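Local coordinates for protein DNA gyrase, B subunit, truncated (Myxococcus xanthus, PDB 3CWV) that probably carries out the ATP-dependent breakage, passage and rejoining of double-stranded DNA as part of a type II topoisomerase, at residues A[235-240]-A[307-312]; A[253-258]-A[266-271]; A[24-29]-A[162-167]. All blocks are in the same frame, centred on the assembly; numbering follows the deposited sequence.

Overall arrangement
Contacts 1 and 2 both belong to the mixed five-stranded sheet of the S5-like transducer domain, with centres about 12 Å apart; contact 2 is nested in the chain between the two segments of contact 1. They meet where Asn258, at the end of strand 252-257, reaches the exit of strand 300-307: its OD1 lies 2.9 Å from Gly308 N, a probable hydrogen bond. Contact 3 lies apart at the surface, where the start of helix 28-47 meets the 162-167 loop in the GHKL-type ATPase part. Its centre is about 32 Å from that of contact 1 and about 30 Å from that of contact 2. Helix 28-47 spans some of this gap, since Tyr43 and Arg47 touch Ser307.

Contact 1: A[235-240]-A[307-312]; sequences DGLRVQ and SGPRRQ
Arg238 and Ser307 form an antiparallel hydrogen-bonded pair between strands 237-245 and 300-307, neighbours in the five-stranded sheet of the transducer domain. Arg238 N donates to Ser307 O at 2.9 Å, and Ser307 N donates in return to Arg238 O at 2.9 Å. Ser307 O also receives a CA-H...O contact from Leu237 CA.

A water adds a polar link beside the pair, 2.6 Å from Gln240 OE1 and 3.0 Å from Ser307 OG, with Arg238 O also within bonding distance. Serine suits this place because its hydroxyl, turned between the backbone N and the carbonyl carbon (chi1 71°), reaches the water while its small side chain packs against Arg238 CB. The arginine then runs outward, fully extended, to a salt bridge with Asp231 on strand 228-234. Gln240 NE2 lies 3.3 Å above the plane of the guanidinium, over its centre.

Farther along, Asp235 and Gly236 make the tight turn from strand 228-234, and glycine readily adopts the positive phi (84°) found there. Gly308, where the second segment leaves the sheet, brings its bare CA up to Leu237 CD2. Past it, a short 3-10 turn tied by Gln312 N to Pro309 O sends the glutamine back over the leucine. The two side chains cross obliquely, and Leu237 CD2 stops 3.5 Å from Gln312 OE1.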
ATOM      1  N   ASP A 235       5.838  -2.132  19.604  1.00 28.72           N
ATOM      2  CA  ASP A 235       6.762  -3.180  19.254  1.00 29.65           C
ATOM      3  C   ASP A 235       7.209  -3.098  17.788  1.00 30.72           C
ATOM      4  O   ASP A 235       7.239  -4.114  17.105  1.00 30.06           O
ATOM      5  CB  ASP A 235       6.132  -4.561  19.526  1.00 28.70           C
ATOM      6  CG  ASP A 235       7.164  -5.590  19.869  1.00 39.25           C
ATOM      7  OD1 ASP A 235       8.127  -5.221  20.588  1.00 45.17           O
ATOM      8  OD2 ASP A 235       7.037  -6.748  19.416  1.00 39.67           O
ATOM      9  N   GLY A 236       7.551  -1.895  17.315  1.00 30.86           N
ATOM     10  CA  GLY A 236       8.065  -1.718  15.955  1.00 30.17           C
ATOM     11  C   GLY A 236       7.008  -1.607  14.857  1.00 30.62           C
ATOM     12  O   GLY A 236       7.351  -1.456  13.672  1.00 28.63           O
ATOM     13  N   LEU A 237       5.737  -1.667  15.261  1.00 27.24           N
ATOM     14  CA  LEU A 237       4.587  -1.711  14.357  1.00 28.27           C
ATOM     15  C   LEU A 237       3.830  -0.399  14.459  1.00 29.45           C
ATOM     16  O   LEU A 237       3.419  -0.018  15.556  1.00 31.36           O
ATOM     17  CB  LEU A 237       3.629  -2.837  14.776  1.00 25.90           C
ATOM     18  CG  LEU A 237       4.116  -4.287  14.661  1.00 29.13           C
ATOM     19  CD1 LEU A 237       2.965  -5.231  14.859  1.00 33.40           C
ATOM     20  CD2 LEU A 237       4.760  -4.533  13.308  1.00 33.95           C
ATOM     21  N   ARG A 238       3.601   0.266  13.327  1.00 26.27           N
ATOM     22  CA  ARG A 238       2.825   1.491  13.318  1.00 27.07           C
ATOM     23  C   ARG A 238       1.352   1.227  13.071  1.00 27.92           C
ATOM     24  O   ARG A 238       0.979   0.501  12.156  1.00 29.99           O
ATOM     25  CB  ARG A 238       3.369   2.474  12.287  1.00 25.32           C
ATOM     26  CG  ARG A 238       2.603   3.784  12.260  1.00 28.29           C
ATOM     27  CD  ARG A 238       3.078   4.644  11.080  1.00 34.77           C
ATOM     28  NE  ARG A 238       2.625   6.030  11.177  1.00 39.13           N
ATOM     29  CZ  ARG A 238       2.877   6.966  10.258  1.00 43.31           C
ATOM     30  NH1 ARG A 238       3.566   6.664   9.157  1.00 37.96           N
ATOM     31  NH2 ARG A 238       2.428   8.202  10.431  1.00 36.86           N
ATOM     32  N   VAL A 239       0.504   1.818  13.894  1.00 26.58           N
ATOM     33  CA  VAL A 239      -0.929   1.639  13.745  1.00 28.32           C
ATOM     34  C   VAL A 239      -1.501   3.018  13.477  1.00 29.87           C
ATOM     35  O   VAL A 239      -1.230   3.947  14.230  1.00 27.87           O
ATOM     36  CB  VAL A 239      -1.540   1.046  15.010  1.00 29.45           C
ATOM     37  CG1 VAL A 239      -3.069   0.957  14.896  1.00 32.43           C
ATOM     38  CG2 VAL A 239      -0.927  -0.336  15.299  1.00 31.35           C
ATOM     39  N   GLN A 240      -2.220   3.155  12.363  1.00 29.37           N
ATOM     40  CA  GLN A 240      -2.847   4.420  11.974  1.00 30.73           C
ATOM     41  C   GLN A 240      -4.320   4.131  11.784  1.00 31.85           C
ATOM     42  O   GLN A 240      -4.697   3.133  11.169  1.00 27.54           O
ATOM     43  CB  GLN A 240      -2.266   4.945  10.668  1.00 33.62           C
ATOM     44  CG  GLN A 240      -0.770   5.208  10.689  1.00 35.53           C
ATOM     45  CD  GLN A 240      -0.210   5.412   9.295  1.00 42.81           C
ATOM     46  OE1 GLN A 240       0.151   4.450   8.600  1.00 41.95           O
ATOM     47  NE2 GLN A 240      -0.129   6.675   8.875  1.00 37.22           N
ATOM     48  N   SER A 307       1.477  -1.323   9.925  1.00 24.95           N
ATOM     49  CA  SER A 307       2.588  -1.515   9.027  1.00 24.58           C
ATOM     50  C   SER A 307       3.806  -1.884   9.879  1.00 26.56           C
ATOM     51  O   SER A 307       3.815  -1.589  11.075  1.00 25.26           O
ATOM     52  CB  SER A 307       2.828  -0.232   8.216  1.00 24.84           C
ATOM     53  OG  SER A 307       3.372   0.816   9.029  1.00 29.18           O
ATOM     54  N   GLY A 308       4.803  -2.529   9.276  1.00 23.72           N
ATOM     55  CA  GLY A 308       6.000  -2.930  10.003  1.00 26.05           C
ATOM     56  C   GLY A 308       6.847  -3.841   9.114  1.00 27.72           C
ATOM     57  O   GLY A 308       6.497  -4.078   7.947  1.00 26.79           O
ATOM     58  N   PRO A 309       7.947  -4.388   9.664  1.00 28.32           N
ATOM     59  CA  PRO A 309       8.777  -5.304   8.866  1.00 28.63           C
ATOM     60  C   PRO A 309       7.901  -6.421   8.268  1.00 28.13           C
ATOM     61  O   PRO A 309       7.024  -6.947   8.974  1.00 29.92           O
ATOM     62  CB  PRO A 309       9.757  -5.872   9.903  1.00 27.46           C
ATOM     63  CG  PRO A 309       9.879  -4.745  10.946  1.00 26.46           C
ATOM     64  CD  PRO A 309       8.460  -4.208  11.039  1.00 28.23           C
ATOM     65  N   ARG A 310       8.111  -6.760   6.992  1.00 32.07           N
ATOM     66  CA  ARG A 310       7.278  -7.790   6.299  1.00 36.19           C
ATOM     67  C   ARG A 310       7.213  -9.106   7.073  1.00 38.40           C
ATOM     68  O   ARG A 310       6.165  -9.795   7.091  1.00 39.69           O
ATOM     69  CB  ARG A 310       7.808  -8.103   4.881  1.00 35.78           C
ATOM     70  CG  ARG A 310       7.632  -7.018   3.804  1.00 41.50           C
ATOM     71  CD  ARG A 310       7.858  -7.617   2.397  1.00 38.79           C
ATOM     72  NE  ARG A 310       7.751  -6.654   1.286  1.00 38.98           N
ATOM     73  CZ  ARG A 310       8.764  -5.920   0.809  1.00 40.41           C
ATOM     74  NH1 ARG A 310       9.962  -6.004   1.365  1.00 45.16           N
ATOM     75  NH2 ARG A 310       8.589  -5.094  -0.223  1.00 38.48           N
ATOM     76  N   ARG A 311       8.340  -9.475   7.679  1.00 39.61           N
ATOM     77  CA  ARG A 311       8.463 -10.728   8.434  1.00 44.99           C
ATOM     78  C   ARG A 311       7.557 -10.772   9.662  1.00 44.67           C
ATOM     79  O   ARG A 311       7.151 -11.851  10.096  1.00 44.12           O
ATOM     80  CB  ARG A 311       9.908 -10.941   8.895  1.00 45.21           C
ATOM     81  CG  ARG A 311      10.406  -9.878   9.890  1.00 49.58           C
ATOM     82  CD  ARG A 311      11.651 -10.321  10.650  1.00 52.20           C
ATOM     83  NE  ARG A 311      11.420 -11.556  11.411  1.00 65.01           N
ATOM     84  CZ  ARG A 311      10.720 -11.632  12.546  1.00 70.53           C
ATOM     85  NH1 ARG A 311      10.166 -10.545  13.077  1.00 73.19           N
ATOM     86  NH2 ARG A 311      10.574 -12.804  13.157  1.00 72.48           N
ATOM     87  N   GLN A 312       7.263  -9.593  10.215  1.00 43.04           N
ATOM     88  CA  GLN A 312       6.394  -9.450  11.389  1.00 43.61           C
ATOM     89  C   GLN A 312       4.900  -9.506  11.077  1.00 40.32           C
ATOM     90  O   GLN A 312       4.096  -9.625  11.988  1.00 43.44           O
ATOM     91  CB  GLN A 312       6.699  -8.134  12.132  1.00 42.51           C
ATOM     92  CG  GLN A 312       7.964  -8.168  13.025  1.00 47.52           C
ATOM     93  CD  GLN A 312       8.126  -6.913  13.890  1.00 47.46           C
ATOM     94  OE1 GLN A 312       7.229  -6.539  14.652  1.00 58.87           O
ATOM     95  NE2 GLN A 312       9.285  -6.280  13.796  1.00 52.58           N
TER
HETATM   96  O   HOH W   1       0.672   2.010   9.451  1.00 30.69           O

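Contact 2: A[253-258]-A[266-271]; sequences LLSFAN and GAHVKG
Ser255 faces the first turn of helix 267-284 and is wedged between Val269 and His268, the tight centre of this buried contact. Its CB lies 3.3 Å from Val269 CG2, closer than carbon atoms usually pack, and 3.4 Å from His268 CE1. A small residue suits the spot, since Ser255 CA and Val269 CA approach to 6.9 Å. The serine hydroxyl is held from the connecting loop, by hydrogen bonds with His265 ND1 and Thr262 OG1.

With chi1 at 50°, the imidazole of His268 is turned to the strand, where Phe256 O lies at its edge near the ring plane. Val269 CG2 sits over the centre of one face of the same ring, so a single methyl packs on both histidine and serine.

Toward the more open end the packing is slacker. Leu253 and Val269 meet tip to tip, CD2 to CG1 at 3.9 Å, and Leu253 remains partly exposed; Lys270, on the helix face turned from the strand, is exposed.

The axes of 253-257 and 267-271 approach to 9.0 Å, N-to-C directions 131° apart. Via edge strand 260-261 and helix 267-284 the chain reaches strand 300-307, parallel beside 252-257: the left-handed beta-alpha-beta crossover of the S5-like fold.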
ATOM      1  N   LEU A 253     -15.639  -0.249   6.455  1.00 38.24           N
ATOM      2  CA  LEU A 253     -14.482  -0.597   7.283  1.00 37.61           C
ATOM      3  C   LEU A 253     -13.381  -1.142   6.371  1.00 36.60           C
ATOM      4  O   LEU A 253     -13.517  -2.229   5.813  1.00 32.48           O
ATOM      5  CB  LEU A 253     -14.877  -1.600   8.379  1.00 36.82           C
ATOM      6  CG  LEU A 253     -13.849  -2.001   9.456  1.00 39.80           C
ATOM      7  CD1 LEU A 253     -12.976  -0.848   9.863  1.00 38.67           C
ATOM      8  CD2 LEU A 253     -14.520  -2.579  10.680  1.00 38.72           C
ATOM      9  N   LEU A 254     -12.323  -0.351   6.187  1.00 33.19           N
ATOM     10  CA  LEU A 254     -11.185  -0.721   5.336  1.00 32.90           C
ATOM     11  C   LEU A 254      -9.981  -0.980   6.234  1.00 32.03           C
ATOM     12  O   LEU A 254      -9.629  -0.123   7.048  1.00 31.90           O
ATOM     13  CB  LEU A 254     -10.817   0.447   4.425  1.00 30.96           C
ATOM     14  CG  LEU A 254     -11.481   0.715   3.063  1.00 39.99           C
ATOM     15  CD1 LEU A 254     -12.795  -0.024   2.813  1.00 34.44           C
ATOM     16  CD2 LEU A 254     -11.596   2.230   2.797  1.00 34.30           C
ATOM     17  N   SER A 255      -9.356  -2.149   6.108  1.00 26.81           N
ATOM     18  CA  SER A 255      -8.179  -2.427   6.944  1.00 25.96           C
ATOM     19  C   SER A 255      -7.033  -2.903   6.066  1.00 27.43           C
ATOM     20  O   SER A 255      -7.272  -3.500   5.006  1.00 26.01           O
ATOM     21  CB  SER A 255      -8.487  -3.441   8.034  1.00 25.81           C
ATOM     22  OG  SER A 255      -9.023  -4.618   7.493  1.00 29.63           O
ATOM     23  N   PHE A 256      -5.806  -2.608   6.495  1.00 24.64           N
ATOM     24  CA  PHE A 256      -4.609  -2.884   5.703  1.00 24.79           C
ATOM     25  C   PHE A 256      -3.499  -3.382   6.607  1.00 23.90           C
ATOM     26  O   PHE A 256      -3.443  -3.006   7.765  1.00 23.49           O
ATOM     27  CB  PHE A 256      -4.100  -1.598   5.025  1.00 24.71           C
ATOM     28  CG  PHE A 256      -5.097  -0.969   4.096  1.00 23.97           C
ATOM     29  CD1 PHE A 256      -5.066  -1.247   2.741  1.00 26.17           C
ATOM     30  CD2 PHE A 256      -6.093  -0.129   4.596  1.00 25.05           C
ATOM     31  CE1 PHE A 256      -6.001  -0.677   1.874  1.00 31.88           C
ATOM     32  CE2 PHE A 256      -7.048   0.426   3.762  1.00 25.76           C
ATOM     33  CZ  PHE A 256      -6.994   0.170   2.391  1.00 28.41           C
ATOM     34  N   ALA A 257      -2.622  -4.227   6.071  1.00 25.79           N
ATOM     35  CA  ALA A 257      -1.353  -4.535   6.736  1.00 27.35           C
ATOM     36  C   ALA A 257      -0.303  -4.323   5.678  1.00 28.71           C
ATOM     37  O   ALA A 257      -0.383  -4.906   4.579  1.00 25.35           O
ATOM     38  CB  ALA A 257      -1.345  -5.955   7.235  1.00 29.50           C
ATOM     39  N   ASN A 258       0.658  -3.451   5.971  1.00 26.69           N
ATOM     40  CA  ASN A 258       1.563  -2.951   4.932  1.00 26.64           C
ATOM     41  C   ASN A 258       0.865  -2.602   3.612  1.00 29.09           C
ATOM     42  O   ASN A 258       1.306  -3.028   2.517  1.00 24.92           O
ATOM     43  CB  ASN A 258       2.741  -3.909   4.687  1.00 28.32           C
ATOM     44  CG  ASN A 258       3.785  -3.834   5.788  1.00 31.58           C
ATOM     45  OD1 ASN A 258       3.676  -3.021   6.687  1.00 29.34           O
ATOM     46  ND2 ASN A 258       4.797  -4.684   5.719  1.00 32.66           N
ATOM     47  N   GLY A 266      -9.156  -8.666  11.359  1.00 28.64           N
ATOM     48  CA  GLY A 266      -8.214  -9.322  12.252  1.00 30.08           C
ATOM     49  C   GLY A 266      -7.805  -8.463  13.430  1.00 32.16           C
ATOM     50  O   GLY A 266      -8.527  -7.547  13.832  1.00 31.10           O
ATOM     51  N   ALA A 267      -6.622  -8.746  13.962  1.00 31.54           N
ATOM     52  CA  ALA A 267      -6.214  -8.234  15.267  1.00 30.54           C
ATOM     53  C   ALA A 267      -6.093  -6.706  15.328  1.00 30.64           C
ATOM     54  O   ALA A 267      -6.393  -6.111  16.360  1.00 30.10           O
ATOM     55  CB  ALA A 267      -4.894  -8.885  15.689  1.00 29.58           C
ATOM     56  N   HIS A 268      -5.648  -6.087  14.231  1.00 27.52           N
ATOM     57  CA  HIS A 268      -5.519  -4.629  14.169  1.00 29.00           C
ATOM     58  C   HIS A 268      -6.903  -3.973  14.307  1.00 30.92           C
ATOM     59  O   HIS A 268      -7.098  -3.056  15.114  1.00 31.27           O
ATOM     60  CB  HIS A 268      -4.789  -4.170  12.879  1.00 27.80           C
ATOM     61  CG  HIS A 268      -5.329  -4.771  11.610  1.00 26.19           C
ATOM     62  ND1 HIS A 268      -5.194  -4.162  10.379  1.00 28.78           N
ATOM     63  CD2 HIS A 268      -5.987  -5.933  11.381  1.00 21.04           C
ATOM     64  CE1 HIS A 268      -5.737  -4.925   9.444  1.00 21.79           C
ATOM     65  NE2 HIS A 268      -6.222  -6.007  10.027  1.00 29.56           N
ATOM     66  N   VAL A 269      -7.875  -4.500  13.572  1.00 30.26           N
ATOM     67  CA  VAL A 269      -9.230  -3.984  13.598  1.00 31.24           C
ATOM     68  C   VAL A 269      -9.909  -4.282  14.940  1.00 34.47           C
ATOM     69  O   VAL A 269     -10.507  -3.385  15.550  1.00 34.41           O
ATOM     70  CB  VAL A 269     -10.024  -4.560  12.425  1.00 32.31           C
ATOM     71  CG1 VAL A 269     -11.539  -4.324  12.568  1.00 31.19           C
ATOM     72  CG2 VAL A 269      -9.484  -3.998  11.092  1.00 25.12           C
ATOM     73  N   LYS A 270      -9.818  -5.531  15.412  1.00 32.68           N
ATOM     74  CA  LYS A 270     -10.441  -5.889  16.677  1.00 33.21           C
ATOM     75  C   LYS A 270      -9.915  -5.076  17.856  1.00 32.23           C
ATOM     76  O   LYS A 270     -10.673  -4.739  18.751  1.00 33.14           O
ATOM     77  CB  LYS A 270     -10.312  -7.389  16.959  1.00 33.90           C
ATOM     78  CG  LYS A 270     -11.471  -8.207  16.382  1.00 42.54           C
ATOM     79  CD  LYS A 270     -12.575  -8.463  17.410  1.00 52.86           C
ATOM     80  CE  LYS A 270     -12.086  -9.420  18.501  1.00 60.10           C
ATOM     81  NZ  LYS A 270     -13.188 -10.189  19.165  1.00 60.93           N
ATOM     82  N   GLY A 271      -8.633  -4.748  17.864  1.00 31.50           N
ATOM     83  CA  GLY A 271      -8.117  -3.841  18.888  1.00 30.89           C
ATOM     84  C   GLY A 271      -8.904  -2.530  18.927  1.00 34.59           C
ATOM     85  O   GLY A 271      -9.231  -2.002  20.012  1.00 32.48           O
TER

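Contact 3: A[24-29]-A[162-167]; sequences GDVGEY and TIFEVL
An Asx turn leading into helix 28-47 presents Val26 and Gly27 to the 162-167 loop. Within it, Asp25 OD1 accepts from Gly27 N at 2.9 Å, met from above the carboxylate plane, and also from Gly30 N in the first turn of the helix. Aspartate suits this place because its short side chain can reach forward to these amides.

Across the contact, Glu165 N donates to Val26 O at 2.8 Å, almost straight (165° at the hydrogen) and nearly along the C=O axis. Phe164 CA adds a weaker CA-H...O contact to the same oxygen.

The apolar groups pack around this bond. Val26 and Ile163 cross at about a right angle, CG1 to CG2 at 3.9 Å, and both also touch Pro19. Ile163 CG2 lies over one face of the Phe164 ring, toward its rim, while Phe164 CD1 comes 3.8 Å from Val26 CA. On the helix side Val166 CG2 approaches Glu28 N at 3.4 Å, packing against the first turn; the Glu28 carboxylate leads away to a salt bridge with Arg173.

Loop and helix start thus join through one backbone bond and Val26, Ile163, Phe164 and Val166, at the Asx turn before helix 28-47 in the ATPase part of GyrB.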
ATOM      1  N   GLY A  24      -1.277 -14.766  -9.525  1.00 23.90           N
ATOM      2  CA  GLY A  24      -2.694 -15.035  -9.214  1.00 27.30           C
ATOM      3  C   GLY A  24      -3.414 -15.768 -10.345  1.00 25.92           C
ATOM      4  O   GLY A  24      -4.093 -16.777 -10.136  1.00 26.11           O
ATOM      5  N   ASP A  25      -3.267 -15.230 -11.550  1.00 26.17           N
ATOM      6  CA  ASP A  25      -3.778 -15.853 -12.763  1.00 26.55           C
ATOM      7  C   ASP A  25      -3.099 -15.158 -13.936  1.00 26.29           C
ATOM      8  O   ASP A  25      -2.248 -14.291 -13.727  1.00 23.96           O
ATOM      9  CB  ASP A  25      -5.321 -15.770 -12.862  1.00 23.15           C
ATOM     10  CG  ASP A  25      -5.890 -14.331 -12.881  1.00 31.74           C
ATOM     11  OD1 ASP A  25      -5.414 -13.391 -13.570  1.00 26.66           O
ATOM     12  OD2 ASP A  25      -6.908 -14.149 -12.219  1.00 35.90           O
ATOM     13  N   VAL A  26      -3.453 -15.555 -15.159  1.00 23.26           N
ATOM     14  CA  VAL A  26      -2.960 -14.851 -16.353  1.00 22.71           C
ATOM     15  C   VAL A  26      -4.054 -14.110 -17.128  1.00 24.24           C
ATOM     16  O   VAL A  26      -3.912 -13.846 -18.336  1.00 23.56           O
ATOM     17  CB  VAL A  26      -2.111 -15.775 -17.299  1.00 21.86           C
ATOM     18  CG1 VAL A  26      -0.858 -16.295 -16.580  1.00 21.50           C
ATOM     19  CG2 VAL A  26      -2.954 -16.935 -17.887  1.00 24.36           C
ATOM     20  N   GLY A  27      -5.114 -13.745 -16.414  1.00 22.93           N
ATOM     21  CA  GLY A  27      -6.145 -12.855 -16.934  1.00 24.55           C
ATOM     22  C   GLY A  27      -5.977 -11.435 -16.405  1.00 26.85           C
ATOM     23  O   GLY A  27      -4.855 -10.994 -16.081  1.00 24.21           O
ATOM     24  N   GLU A  28      -7.089 -10.720 -16.295  1.00 26.59           N
ATOM     25  CA  GLU A  28      -7.045  -9.307 -15.901  1.00 29.78           C
ATOM     26  C   GLU A  28      -6.548  -9.051 -14.448  1.00 29.69           C
ATOM     27  O   GLU A  28      -5.868  -8.051 -14.181  1.00 28.32           O
ATOM     28  CB  GLU A  28      -8.400  -8.637 -16.199  1.00 34.76           C
ATOM     29  CG  GLU A  28      -9.330  -8.497 -15.040  1.00 43.09           C
ATOM     30  CD  GLU A  28      -9.974  -7.127 -15.032  1.00 60.27           C
ATOM     31  OE1 GLU A  28     -10.924  -6.918 -14.251  1.00 64.54           O
ATOM     32  OE2 GLU A  28      -9.518  -6.250 -15.808  1.00 67.64           O
ATOM     33  N   TYR A  29      -6.838  -9.963 -13.525  1.00 28.66           N
ATOM     34  CA  TYR A  29      -6.325  -9.834 -12.143  1.00 31.12           C
ATOM     35  C   TYR A  29      -4.779  -9.908 -12.101  1.00 28.05           C
ATOM     36  O   TYR A  29      -4.128  -9.052 -11.499  1.00 27.68           O
ATOM     37  CB  TYR A  29      -6.957 -10.940 -11.275  1.00 32.45           C
ATOM     38  CG  TYR A  29      -6.429 -11.143  -9.855  1.00 40.03           C
ATOM     39  CD1 TYR A  29      -7.121 -10.617  -8.751  1.00 42.87           C
ATOM     40  CD2 TYR A  29      -5.293 -11.929  -9.609  1.00 39.20           C
ATOM     41  CE1 TYR A  29      -6.668 -10.832  -7.441  1.00 47.99           C
ATOM     42  CE2 TYR A  29      -4.840 -12.149  -8.309  1.00 46.35           C
ATOM     43  CZ  TYR A  29      -5.529 -11.605  -7.234  1.00 46.22           C
ATOM     44  OH  TYR A  29      -5.062 -11.819  -5.954  1.00 47.12           O
ATOM     45  N   THR A 162       2.577 -13.210 -24.867  1.00 25.92           N
ATOM     46  CA  THR A 162       2.462 -14.665 -25.034  1.00 27.46           C
ATOM     47  C   THR A 162       1.963 -15.345 -23.744  1.00 31.24           C
ATOM     48  O   THR A 162       1.647 -16.527 -23.742  1.00 30.05           O
ATOM     49  CB  THR A 162       3.788 -15.358 -25.493  1.00 30.10           C
ATOM     50  OG1 THR A 162       4.808 -15.236 -24.483  1.00 24.88           O
ATOM     51  CG2 THR A 162       4.309 -14.758 -26.798  1.00 24.98           C
ATOM     52  N   ILE A 163       1.900 -14.584 -22.657  1.00 27.44           N
ATOM     53  CA  ILE A 163       1.543 -15.157 -21.362  1.00 27.28           C
ATOM     54  C   ILE A 163       0.151 -14.704 -20.961  1.00 26.92           C
ATOM     55  O   ILE A 163      -0.682 -15.506 -20.543  1.00 27.86           O
ATOM     56  CB  ILE A 163       2.572 -14.753 -20.257  1.00 26.98           C
ATOM     57  CG1 ILE A 163       3.952 -15.356 -20.558  1.00 26.16           C
ATOM     58  CG2 ILE A 163       2.056 -15.144 -18.836  1.00 24.06           C
ATOM     59  CD1 ILE A 163       5.048 -15.045 -19.511  1.00 32.60           C
ATOM     60  N   PHE A 164      -0.095 -13.407 -21.039  1.00 24.41           N
ATOM     61  CA  PHE A 164      -1.345 -12.856 -20.535  1.00 27.36           C
ATOM     62  C   PHE A 164      -2.456 -12.835 -21.558  1.00 29.99           C
ATOM     63  O   PHE A 164      -2.217 -12.582 -22.732  1.00 29.84           O
ATOM     64  CB  PHE A 164      -1.143 -11.472 -19.947  1.00 25.53           C
ATOM     65  CG  PHE A 164      -0.340 -11.510 -18.695  1.00 29.84           C
ATOM     66  CD1 PHE A 164      -0.965 -11.809 -17.475  1.00 22.35           C
ATOM     67  CD2 PHE A 164       1.049 -11.356 -18.745  1.00 20.92           C
ATOM     68  CE1 PHE A 164      -0.205 -11.924 -16.305  1.00 27.91           C
ATOM     69  CE2 PHE A 164       1.815 -11.466 -17.580  1.00 23.16           C
ATOM     70  CZ  PHE A 164       1.172 -11.738 -16.363  1.00 23.95           C
ATOM     71  N   GLU A 165      -3.662 -13.099 -21.073  1.00 30.70           N
ATOM     72  CA  GLU A 165      -4.862 -13.255 -21.908  1.00 37.53           C
ATOM     73  C   GLU A 165      -5.457 -11.913 -22.277  1.00 37.78           C
ATOM     74  O   GLU A 165      -6.102 -11.788 -23.305  1.00 37.59           O
ATOM     75  CB  GLU A 165      -5.901 -14.072 -21.138  1.00 36.46           C
ATOM     76  CG  GLU A 165      -7.123 -14.496 -21.934  1.00 45.07           C
ATOM     77  CD  GLU A 165      -8.323 -14.866 -21.054  1.00 45.81           C
ATOM     78  OE1 GLU A 165      -8.669 -14.107 -20.101  1.00 53.94           O
ATOM     79  OE2 GLU A 165      -8.941 -15.918 -21.339  1.00 57.18           O
ATOM     80  N   VAL A 166      -5.262 -10.906 -21.421  1.00 37.01           N
ATOM     81  CA  VAL A 166      -5.717  -9.551 -21.715  1.00 38.28           C
ATOM     82  C   VAL A 166      -4.543  -8.634 -21.401  1.00 36.51           C
ATOM     83  O   VAL A 166      -3.721  -8.951 -20.533  1.00 35.29           O
ATOM     84  CB  VAL A 166      -6.966  -9.147 -20.877  1.00 39.86           C
ATOM     85  CG1 VAL A 166      -8.237  -9.875 -21.369  1.00 41.65           C
ATOM     86  CG2 VAL A 166      -6.744  -9.451 -19.417  1.00 38.15           C
ATOM     87  N   LEU A 167      -4.444  -7.529 -22.124  1.00 33.08           N
ATOM     88  CA  LEU A 167      -3.293  -6.655 -22.000  1.00 34.93           C
ATOM     89  C   LEU A 167      -3.667  -5.218 -21.658  1.00 34.84           C
ATOM     90  O   LEU A 167      -2.794  -4.380 -21.442  1.00 34.56           O
ATOM     91  CB  LEU A 167      -2.428  -6.701 -23.273  1.00 34.68           C
ATOM     92  CG  LEU A 167      -1.899  -8.066 -23.711  1.00 35.65           C
ATOM     93  CD1 LEU A 167      -1.253  -7.969 -25.101  1.00 37.22           C
ATOM     94  CD2 LEU A 167      -0.915  -8.675 -22.653  1.00 35.98           C
TER